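Local coordinates for giding protein-mglB (PDB 1J3W), which probably acts in gliding motility as an adaptor and nucleotide-exchange regulator of a small GTPase, at residues I35-F40 / V96-E101; T61-N66 / M92-D97; L105-D110 / G116-H121. All coordinates share one frame; numbering follows the deposited sequence.

Contact 1 lies at the surface and is polar, whereas contacts 2 and 3 are buried and purely apolar. All three reach one antiparallel sheet. Contacts 1 and 2 share Val-96 and Asp-97 of strand 93-98, and they also touch directly, Gly-39 and Ile-35 packing on Ala-64 and Val-63. Contact 3 uses strand 103-109, the neighbour of strand 93-98. Helix 56-69 in contact 2 and helix 115-135 in contact 3 cover opposite faces of the sheet; contact 2 is aliphatic alone, while contact 3 adds the Phe-109 ring. At the strand ends of contact 1 the chain reaches solvent, and an arginine guanidinium there reaches a carbonyl and a carboxylate by way of two waters.

Contact 1 (I35-F40 / V96-E101); sequences IDRKGF and VDEAGE
Arg-37 spans the gap to Glu-98 and Glu-101 with a chain that bends once, at chi3 (63°), swinging the guanidinium toward Glu-98. Its CD lies 3.3 Å from Glu-101 O. Farther out, NH1 comes 3.9 Å from Glu-98 CG, at the guanidinium edge. Glu-98 holds CG anti to its carbonyl carbon (chi1 -82°) and runs extended beyond, which brings its carboxylate near NH1. The two planes are turned 75° apart, and Arg-37 NH1 is 4.3 Å from Glu-98 OE2, too far for a salt bridge. Water fills in: one molecule accepts from NH1 at 2.9 Å and donates to Gly-100 O at 2.8 Å, while a second lies between NH1 and OE2. OE2 forms a salt bridge with Arg-81 NE. The long arginine carries its N-H groups past the strand end, where NH1 donates to both waters while the aliphatic part packs on Leu-104. Behind it, Asp-36 OD2 accepts Phe-40 N at 2.8 Å from above the carboxylate plane, just beyond the type I turn 36-39, where Gly-39 takes a positive phi. The contact bridges the ends of strands 31-36 and 93-98 over the intervening strand 103-109, with Arg-37 also touching Ala-67 of helix 56-69.

Contact 2 (T61-N66 / M92-D97); sequences TLVAGN and MGLYVD
Val-63 meets Val-96 and Leu-94 through methyl groups alone, so no ring or amide offers a face or an edge to this interface. The flat groups nearby point elsewhere: the ring of Tyr-95 leaves strand 93-98 on its other side and reaches Val-118 and Lys-123 of helix 115-135, while the amide of Asn-66 gives its ND2 to Glu-85 OE1 of strand 84-88. What remains between helix and strand is branched aliphatic carbon.

Val-63 and Val-96 approach tip to tip. With chi1 at 170°, CG1 of Val-63 is placed opposite its backbone N and is thrust toward the strand, where it lies 4.1 Å from Val-96 CG2 and equally 4.1 Å from Val-96 CG1. One methyl is thus seated against the fork of another valine. The second branch, CG2, serves the neighbour on the strand, with Val-63 CG2 at 4.4 Å from Leu-94 CD2. A single beta-branched residue on the helix therefore touches two residues that are two apart on the strand and point to the same face. The backbones stay well separated, the Val-63 and Val-96 CA atoms being 8.1 Å apart, a gap that two short side chains can bridge. Leu-94, being longer, can reach across to Val-63 CG2 and also to Val-106 and Val-108 of the adjoining strand. Leu-73 of a third subunit packs on both Val-63 and Leu-94, carrying the apolar layer into the assembly.

With no polar side-chain atom between them, the residues are held by dispersion and by the exclusion of water. Such contacts have little directionality; the branched shapes of valine and leucine, rather than directional bonds, contribute to the seating of helix 56-69 here.

Contact 3 (L105-D110 / G116-H121); sequences LVLVFD and GKVKLH
Between 105-110 and 116-121, where helix 115-135 lies over strand 103-109, the backbones come nearest at Leu-107 and Val-118, whose CA atoms are 7.9 Å apart. Val-118 is the one helix residue of 116-121 that meets the strand closely, and it fits between Leu-107 and Phe-109, which project from the same face of the sheet. Its two methyls divide the work. CG2 stands over a face of the Phe-109 ring in a CH-pi contact, 4.3 Å from the centroid and 17° off the ring normal, displaced somewhat toward the rim. CG1 lies over the same face near the CE2 rim, 4.0 Å from Phe-109 CE2, and also lies 4.1 Å from Leu-107 CD1. Phe-109 chi1 (60°) sets CG between the backbone N and the carbonyl carbon, a sterically costly choice that presents the ring to the valine. The side chains of Leu-107 and Val-118 run past one another, antiparallel in direction, and the leucine tip also runs beneath the helix backbone, with CD1 4.1 Å from Val-118 O.

The residue types suit their places: a compact, branched valine allows the helix to come close, the ring offers a broad surface, and leucine fills the remaining reach toward helix 10-27, where it touches Thr-23. Tyr-95 of the neighbouring strand adds another side to the nest around Val-118. A short loop joins strand to helix, making this a local beta-alpha unit. Helices 10-27 and 115-135 together cover this face of the antiparallel sheet, and helix 56-69 covers the other, the three-layered fold of the Roadblock/LC7 family.

Contact 1 (I35-F40 / V96-E101)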
loop_
_atom_site.group_PDB
_atom_site.type_symbol
_atom_site.label_atom_id
_atom_site.label_comp_id
_atom_site.label_asym_id
_atom_site.label_seq_id
_atom_site.Cartn_x
_atom_site.Cartn_y
_atom_site.Cartn_z
ATOM N N ILE B 35 -16.336 -4.916 7.982
ATOM C CA ILE B 35 -16.082 -4.982 6.548
ATOM C C ILE B 35 -15.267 -6.225 6.237
ATOM O O ILE B 35 -14.630 -6.788 7.121
ATOM C CB ILE B 35 -15.301 -3.735 6.061
ATOM C CG1 ILE B 35 -13.860 -3.761 6.588
ATOM C CG2 ILE B 35 -15.994 -2.467 6.562
ATOM C CD1 ILE B 35 -13.003 -2.619 6.073
ATOM N N ASP B 36 -15.298 -6.680 4.990
ATOM C CA ASP B 36 -14.493 -7.845 4.668
ATOM C C ASP B 36 -13.149 -7.327 4.196
ATOM O O ASP B 36 -12.999 -6.137 3.910
ATOM C CB ASP B 36 -15.174 -8.751 3.622
ATOM C CG ASP B 36 -15.217 -8.154 2.223
ATOM O OD1 ASP B 36 -15.785 -8.827 1.336
ATOM O OD2 ASP B 36 -14.703 -7.046 1.987
ATOM N N ARG B 37 -12.155 -8.203 4.125
ATOM C CA ARG B 37 -10.836 -7.753 3.719
ATOM C C ARG B 37 -10.770 -7.243 2.279
ATOM O O ARG B 37 -9.739 -6.736 1.841
ATOM C CB ARG B 37 -9.813 -8.865 3.970
ATOM C CG ARG B 37 -9.775 -9.308 5.436
ATOM C CD ARG B 37 -8.574 -10.198 5.724
ATOM N NE ARG B 37 -7.325 -9.478 5.510
ATOM C CZ ARG B 37 -6.633 -8.856 6.462
ATOM N NH1 ARG B 37 -7.055 -8.865 7.718
ATOM N NH2 ARG B 37 -5.518 -8.211 6.151
ATOM N N LYS B 38 -11.876 -7.366 1.546
ATOM C CA LYS B 38 -11.939 -6.882 0.171
ATOM C C LYS B 38 -12.521 -5.467 0.103
ATOM O O LYS B 38 -12.547 -4.850 -0.962
ATOM C CB LYS B 38 -12.790 -7.813 -0.699
ATOM C CG LYS B 38 -12.235 -9.216 -0.869
ATOM C CD LYS B 38 -13.114 -10.023 -1.815
ATOM C CE LYS B 38 -12.649 -11.466 -1.918
ATOM N NZ LYS B 38 -13.509 -12.251 -2.845
ATOM N N GLY B 39 -13.008 -4.963 1.233
ATOM C CA GLY B 39 -13.561 -3.618 1.249
ATOM C C GLY B 39 -15.076 -3.500 1.302
ATOM O O GLY B 39 -15.606 -2.402 1.458
ATOM N N PHE B 40 -15.786 -4.612 1.169
ATOM C CA PHE B 40 -17.244 -4.555 1.214
ATOM C C PHE B 40 -17.727 -4.324 2.641
ATOM O O PHE B 40 -17.166 -4.880 3.583
ATOM C CB PHE B 40 -17.866 -5.855 0.695
ATOM C CG PHE B 40 -17.716 -6.057 -0.786
ATOM C CD1 PHE B 40 -16.743 -6.917 -1.288
ATOM C CD2 PHE B 40 -18.558 -5.401 -1.675
ATOM C CE1 PHE B 40 -16.616 -7.121 -2.660
ATOM C CE2 PHE B 40 -18.438 -5.598 -3.049
ATOM C CZ PHE B 40 -17.466 -6.459 -3.541
ATOM N N VAL B 96 -8.888 -0.137 13.988
ATOM C CA VAL B 96 -9.190 -1.282 13.144
ATOM C C VAL B 96 -8.638 -2.534 13.813
ATOM O O VAL B 96 -7.492 -2.549 14.266
ATOM C CB VAL B 96 -8.554 -1.139 11.748
ATOM C CG1 VAL B 96 -8.908 -2.341 10.885
ATOM C CG2 VAL B 96 -9.035 0.142 11.090
ATOM N N ASP B 97 -9.451 -3.581 13.887
ATOM C CA ASP B 97 -9.007 -4.822 14.500
ATOM C C ASP B 97 -9.584 -5.992 13.718
ATOM O O ASP B 97 -10.698 -5.921 13.202
ATOM C CB ASP B 97 -9.454 -4.880 15.966
ATOM C CG ASP B 97 -8.785 -6.006 16.745
ATOM O OD1 ASP B 97 -7.690 -6.459 16.344
ATOM O OD2 ASP B 97 -9.348 -6.428 17.773
ATOM N N GLU B 98 -8.807 -7.059 13.605
ATOM C CA GLU B 98 -9.258 -8.236 12.887
ATOM C C GLU B 98 -10.446 -8.882 13.576
ATOM O O GLU B 98 -10.463 -9.038 14.801
ATOM C CB GLU B 98 -8.128 -9.261 12.775
ATOM C CG GLU B 98 -7.151 -8.996 11.652
ATOM C CD GLU B 98 -6.137 -10.115 11.496
ATOM O OE1 GLU B 98 -6.545 -11.294 11.532
ATOM O OE2 GLU B 98 -4.939 -9.814 11.330
ATOM N N ALA B 99 -11.444 -9.246 12.779
ATOM C CA ALA B 99 -12.635 -9.922 13.281
ATOM C C ALA B 99 -12.618 -11.252 12.543
ATOM O O ALA B 99 -13.377 -11.470 11.599
ATOM C CB ALA B 99 -13.888 -9.129 12.932
ATOM N N GLY B 100 -11.728 -12.136 12.974
ATOM C CA GLY B 100 -11.606 -13.417 12.312
ATOM C C GLY B 100 -10.628 -13.254 11.168
ATOM O O GLY B 100 -10.041 -12.186 10.986
ATOM N N GLU B 101 -10.463 -14.301 10.373
ATOM C CA GLU B 101 -9.524 -14.262 9.267
ATOM C C GLU B 101 -9.956 -13.473 8.038
ATOM O O GLU B 101 -9.112 -13.061 7.246
ATOM C CB GLU B 101 -9.179 -15.690 8.838
ATOM C CG GLU B 101 -8.372 -16.457 9.866
ATOM C CD GLU B 101 -7.049 -15.785 10.170
ATOM O OE1 GLU B 101 -6.244 -15.608 9.230
ATOM O OE2 GLU B 101 -6.813 -15.430 11.345
HETATM O O HOH W 1 -9.167 -10.177 9.182
HETATM O O HOH W 2 -5.383 -7.400 9.564
#

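Contact 2 (T61-N66 / M92-D97)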
loop_
_atom_site.group_PDB
_atom_site.type_symbol
_atom_site.label_atom_id
_atom_site.label_comp_id
_atom_site.label_asym_id
_atom_site.label_seq_id
_atom_site.Cartn_x
_atom_site.Cartn_y
_atom_site.Cartn_z
ATOM N N THR B 61 -13.207 0.869 1.684
ATOM C CA THR B 61 -12.248 0.592 0.622
ATOM C C THR B 61 -10.846 1.003 1.063
ATOM O O THR B 61 -9.889 0.245 0.896
ATOM C CB THR B 61 -12.609 1.354 -0.658
ATOM O OG1 THR B 61 -13.896 0.928 -1.116
ATOM C CG2 THR B 61 -11.582 1.080 -1.747
ATOM N N LEU B 62 -10.729 2.199 1.633
ATOM C CA LEU B 62 -9.432 2.689 2.092
ATOM C C LEU B 62 -8.879 1.834 3.227
ATOM O O LEU B 62 -7.676 1.583 3.289
ATOM C CB LEU B 62 -9.538 4.146 2.541
ATOM C CG LEU B 62 -9.855 5.150 1.430
ATOM C CD1 LEU B 62 -10.053 6.527 2.024
ATOM C CD2 LEU B 62 -8.720 5.175 0.411
ATOM N N VAL B 63 -9.744 1.395 4.137
ATOM C CA VAL B 63 -9.276 0.549 5.227
ATOM C C VAL B 63 -8.773 -0.775 4.658
ATOM O O VAL B 63 -7.745 -1.291 5.096
ATOM C CB VAL B 63 -10.396 0.299 6.262
ATOM C CG1 VAL B 63 -9.978 -0.779 7.251
ATOM C CG2 VAL B 63 -10.698 1.594 6.995
ATOM N N ALA B 64 -9.482 -1.304 3.661
ATOM C CA ALA B 64 -9.093 -2.559 3.023
ATOM C C ALA B 64 -7.767 -2.379 2.282
ATOM O O ALA B 64 -6.894 -3.248 2.333
ATOM C CB ALA B 64 -10.181 -3.009 2.047
ATOM N N GLY B 65 -7.626 -1.250 1.594
ATOM C CA GLY B 65 -6.393 -0.978 0.877
ATOM C C GLY B 65 -5.233 -0.926 1.857
ATOM O O GLY B 65 -4.158 -1.466 1.595
ATOM N N ASN B 66 -5.455 -0.275 2.996
ATOM C CA ASN B 66 -4.429 -0.151 4.028
ATOM C C ASN B 66 -4.039 -1.512 4.596
ATOM O O ASN B 66 -2.854 -1.795 4.802
ATOM C CB ASN B 66 -4.938 0.737 5.167
ATOM C CG ASN B 66 -3.948 0.849 6.310
ATOM O OD1 ASN B 66 -2.953 1.557 6.211
ATOM N ND2 ASN B 66 -4.216 0.140 7.400
ATOM N N MET B 92 -9.834 13.518 14.934
ATOM C CA MET B 92 -10.368 12.224 14.522
ATOM C C MET B 92 -9.384 11.069 14.648
ATOM O O MET B 92 -8.187 11.232 14.420
ATOM C CB MET B 92 -10.839 12.288 13.070
ATOM C CG MET B 92 -11.893 13.342 12.777
ATOM S SD MET B 92 -13.347 13.181 13.814
ATOM C CE MET B 92 -13.966 11.623 13.304
ATOM N N GLY B 93 -9.922 9.900 14.989
ATOM C CA GLY B 93 -9.126 8.697 15.128
ATOM C C GLY B 93 -9.800 7.513 14.455
ATOM O O GLY B 93 -11.012 7.520 14.196
ATOM N N LEU B 94 -9.003 6.490 14.176
ATOM C CA LEU B 94 -9.479 5.281 13.523
ATOM C C LEU B 94 -8.906 4.061 14.229
ATOM O O LEU B 94 -7.702 3.980 14.465
ATOM C CB LEU B 94 -9.030 5.289 12.056
ATOM C CG LEU B 94 -9.397 4.118 11.148
ATOM C CD1 LEU B 94 -10.891 4.120 10.893
ATOM C CD2 LEU B 94 -8.638 4.246 9.830
ATOM N N TYR B 95 -9.778 3.125 14.581
ATOM C CA TYR B 95 -9.383 1.882 15.232
ATOM C C TYR B 95 -9.820 0.748 14.320
ATOM O O TYR B 95 -10.981 0.684 13.914
ATOM C CB TYR B 95 -10.087 1.729 16.582
ATOM C CG TYR B 95 -9.856 0.397 17.259
ATOM C CD1 TYR B 95 -8.725 0.177 18.038
ATOM C CD2 TYR B 95 -10.769 -0.650 17.111
ATOM C CE1 TYR B 95 -8.502 -1.046 18.659
ATOM C CE2 TYR B 95 -10.554 -1.884 17.730
ATOM C CZ TYR B 95 -9.419 -2.072 18.500
ATOM O OH TYR B 95 -9.184 -3.291 19.102
ATOM N N VAL B 96 -8.888 -0.137 13.988
ATOM C CA VAL B 96 -9.190 -1.282 13.144
ATOM C C VAL B 96 -8.638 -2.534 13.813
ATOM O O VAL B 96 -7.492 -2.549 14.266
ATOM C CB VAL B 96 -8.554 -1.139 11.748
ATOM C CG1 VAL B 96 -8.908 -2.341 10.885
ATOM C CG2 VAL B 96 -9.035 0.142 11.090
ATOM N N ASP B 97 -9.451 -3.581 13.887
ATOM C CA ASP B 97 -9.007 -4.822 14.500
ATOM C C ASP B 97 -9.584 -5.992 13.718
ATOM O O ASP B 97 -10.698 -5.921 13.202
ATOM C CB ASP B 97 -9.454 -4.880 15.966
ATOM C CG ASP B 97 -8.785 -6.006 16.745
ATOM O OD1 ASP B 97 -7.690 -6.459 16.344
ATOM O OD2 ASP B 97 -9.348 -6.428 17.773
#

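Contact 3 (L105-D110 / G116-H121)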
loop_
_atom_site.group_PDB
_atom_site.type_symbol
_atom_site.label_atom_id
_atom_site.label_comp_id
_atom_site.label_asym_id
_atom_site.label_seq_id
_atom_site.Cartn_x
_atom_site.Cartn_y
_atom_site.Cartn_z
ATOM N N LEU B 105 -13.056 -5.042 11.995
ATOM C CA LEU B 105 -13.932 -4.153 12.749
ATOM C C LEU B 105 -13.308 -2.770 12.599
ATOM O O LEU B 105 -12.099 -2.616 12.772
ATOM C CB LEU B 105 -13.954 -4.511 14.234
ATOM C CG LEU B 105 -14.557 -3.403 15.113
ATOM C CD1 LEU B 105 -16.052 -3.256 14.832
ATOM C CD2 LEU B 105 -14.309 -3.720 16.568
ATOM N N VAL B 106 -14.123 -1.778 12.271
ATOM C CA VAL B 106 -13.643 -0.411 12.102
ATOM C C VAL B 106 -14.435 0.539 12.998
ATOM O O VAL B 106 -15.662 0.518 12.994
ATOM C CB VAL B 106 -13.816 0.069 10.641
ATOM C CG1 VAL B 106 -13.296 1.497 10.495
ATOM C CG2 VAL B 106 -13.085 -0.878 9.685
ATOM N N LEU B 107 -13.732 1.344 13.790
ATOM C CA LEU B 107 -14.389 2.334 14.638
ATOM C C LEU B 107 -13.794 3.692 14.311
ATOM O O LEU B 107 -12.574 3.852 14.289
ATOM C CB LEU B 107 -14.169 2.047 16.126
ATOM C CG LEU B 107 -14.739 0.745 16.693
ATOM C CD1 LEU B 107 -14.392 0.625 18.176
ATOM C CD2 LEU B 107 -16.256 0.731 16.512
ATOM N N VAL B 108 -14.658 4.658 14.027
ATOM C CA VAL B 108 -14.227 6.024 13.744
ATOM C C VAL B 108 -14.656 6.813 14.971
ATOM O O VAL B 108 -15.819 6.743 15.385
ATOM C CB VAL B 108 -14.923 6.597 12.499
ATOM C CG1 VAL B 108 -14.572 8.077 12.342
ATOM C CG2 VAL B 108 -14.500 5.812 11.266
ATOM N N PHE B 109 -13.728 7.563 15.553
ATOM C CA PHE B 109 -14.051 8.299 16.765
ATOM C C PHE B 109 -13.424 9.678 16.804
ATOM O O PHE B 109 -12.528 9.985 16.019
ATOM C CB PHE B 109 -13.607 7.476 17.988
ATOM C CG PHE B 109 -12.123 7.176 18.030
ATOM C CD1 PHE B 109 -11.244 8.022 18.702
ATOM C CD2 PHE B 109 -11.605 6.042 17.399
ATOM C CE1 PHE B 109 -9.870 7.746 18.746
ATOM C CE2 PHE B 109 -10.238 5.757 17.436
ATOM C CZ PHE B 109 -9.370 6.607 18.109
ATOM N N ASP B 110 -13.933 10.517 17.698
ATOM C CA ASP B 110 -13.396 11.858 17.874
ATOM C C ASP B 110 -12.944 12.005 19.324
ATOM O O ASP B 110 -12.803 11.004 20.037
ATOM C CB ASP B 110 -14.425 12.932 17.456
ATOM C CG ASP B 110 -15.700 12.905 18.278
ATOM O OD1 ASP B 110 -16.747 13.350 17.759
ATOM O OD2 ASP B 110 -15.664 12.465 19.436
ATOM N N GLY B 116 -8.978 4.600 25.729
ATOM C CA GLY B 116 -8.949 3.372 26.503
ATOM C C GLY B 116 -10.233 2.582 26.333
ATOM O O GLY B 116 -10.217 1.351 26.295
ATOM N N LYS B 117 -11.351 3.293 26.228
ATOM C CA LYS B 117 -12.648 2.645 26.058
ATOM C C LYS B 117 -12.739 2.073 24.644
ATOM O O LYS B 117 -13.244 0.969 24.431
ATOM C CB LYS B 117 -13.779 3.653 26.273
ATOM C CG LYS B 117 -13.887 4.220 27.682
ATOM C CD LYS B 117 -14.528 3.237 28.641
ATOM C CE LYS B 117 -14.854 3.912 29.968
ATOM N NZ LYS B 117 -15.693 3.043 30.834
ATOM N N VAL B 118 -12.246 2.833 23.672
ATOM C CA VAL B 118 -12.266 2.387 22.287
ATOM C C VAL B 118 -11.533 1.056 22.130
ATOM O O VAL B 118 -12.045 0.124 21.511
ATOM C CB VAL B 118 -11.611 3.445 21.359
ATOM C CG1 VAL B 118 -11.423 2.874 19.961
ATOM C CG2 VAL B 118 -12.486 4.693 21.298
ATOM N N LYS B 119 -10.343 0.964 22.707
ATOM C CA LYS B 119 -9.554 -0.255 22.592
ATOM C C LYS B 119 -10.111 -1.418 23.397
ATOM O O LYS B 119 -10.097 -2.565 22.936
ATOM C CB LYS B 119 -8.109 0.028 22.991
ATOM C CG LYS B 119 -7.488 1.135 22.147
ATOM C CD LYS B 119 -5.982 1.188 22.289
ATOM C CE LYS B 119 -5.328 -0.006 21.618
ATOM N NZ LYS B 119 -3.851 0.050 21.751
ATOM N N LEU B 120 -10.608 -1.125 24.594
ATOM C CA LEU B 120 -11.177 -2.158 25.455
ATOM C C LEU B 120 -12.406 -2.788 24.808
ATOM O O LEU B 120 -12.448 -3.992 24.552
ATOM C CB LEU B 120 -11.568 -1.552 26.808
ATOM C CG LEU B 120 -12.305 -2.472 27.786
ATOM C CD1 LEU B 120 -11.410 -3.629 28.153
ATOM C CD2 LEU B 120 -12.709 -1.696 29.032
ATOM N N HIS B 121 -13.406 -1.964 24.527
ATOM C CA HIS B 121 -14.636 -2.468 23.937
ATOM C C HIS B 121 -14.480 -2.816 22.463
ATOM O O HIS B 121 -15.215 -3.651 21.934
ATOM C CB HIS B 121 -15.753 -1.453 24.183
ATOM C CG HIS B 121 -16.027 -1.231 25.638
ATOM N ND1 HIS B 121 -16.712 -2.144 26.411
ATOM C CD2 HIS B 121 -15.636 -0.245 26.479
ATOM C CE1 HIS B 121 -16.730 -1.730 27.665
ATOM N NE2 HIS B 121 -16.083 -0.580 27.734
#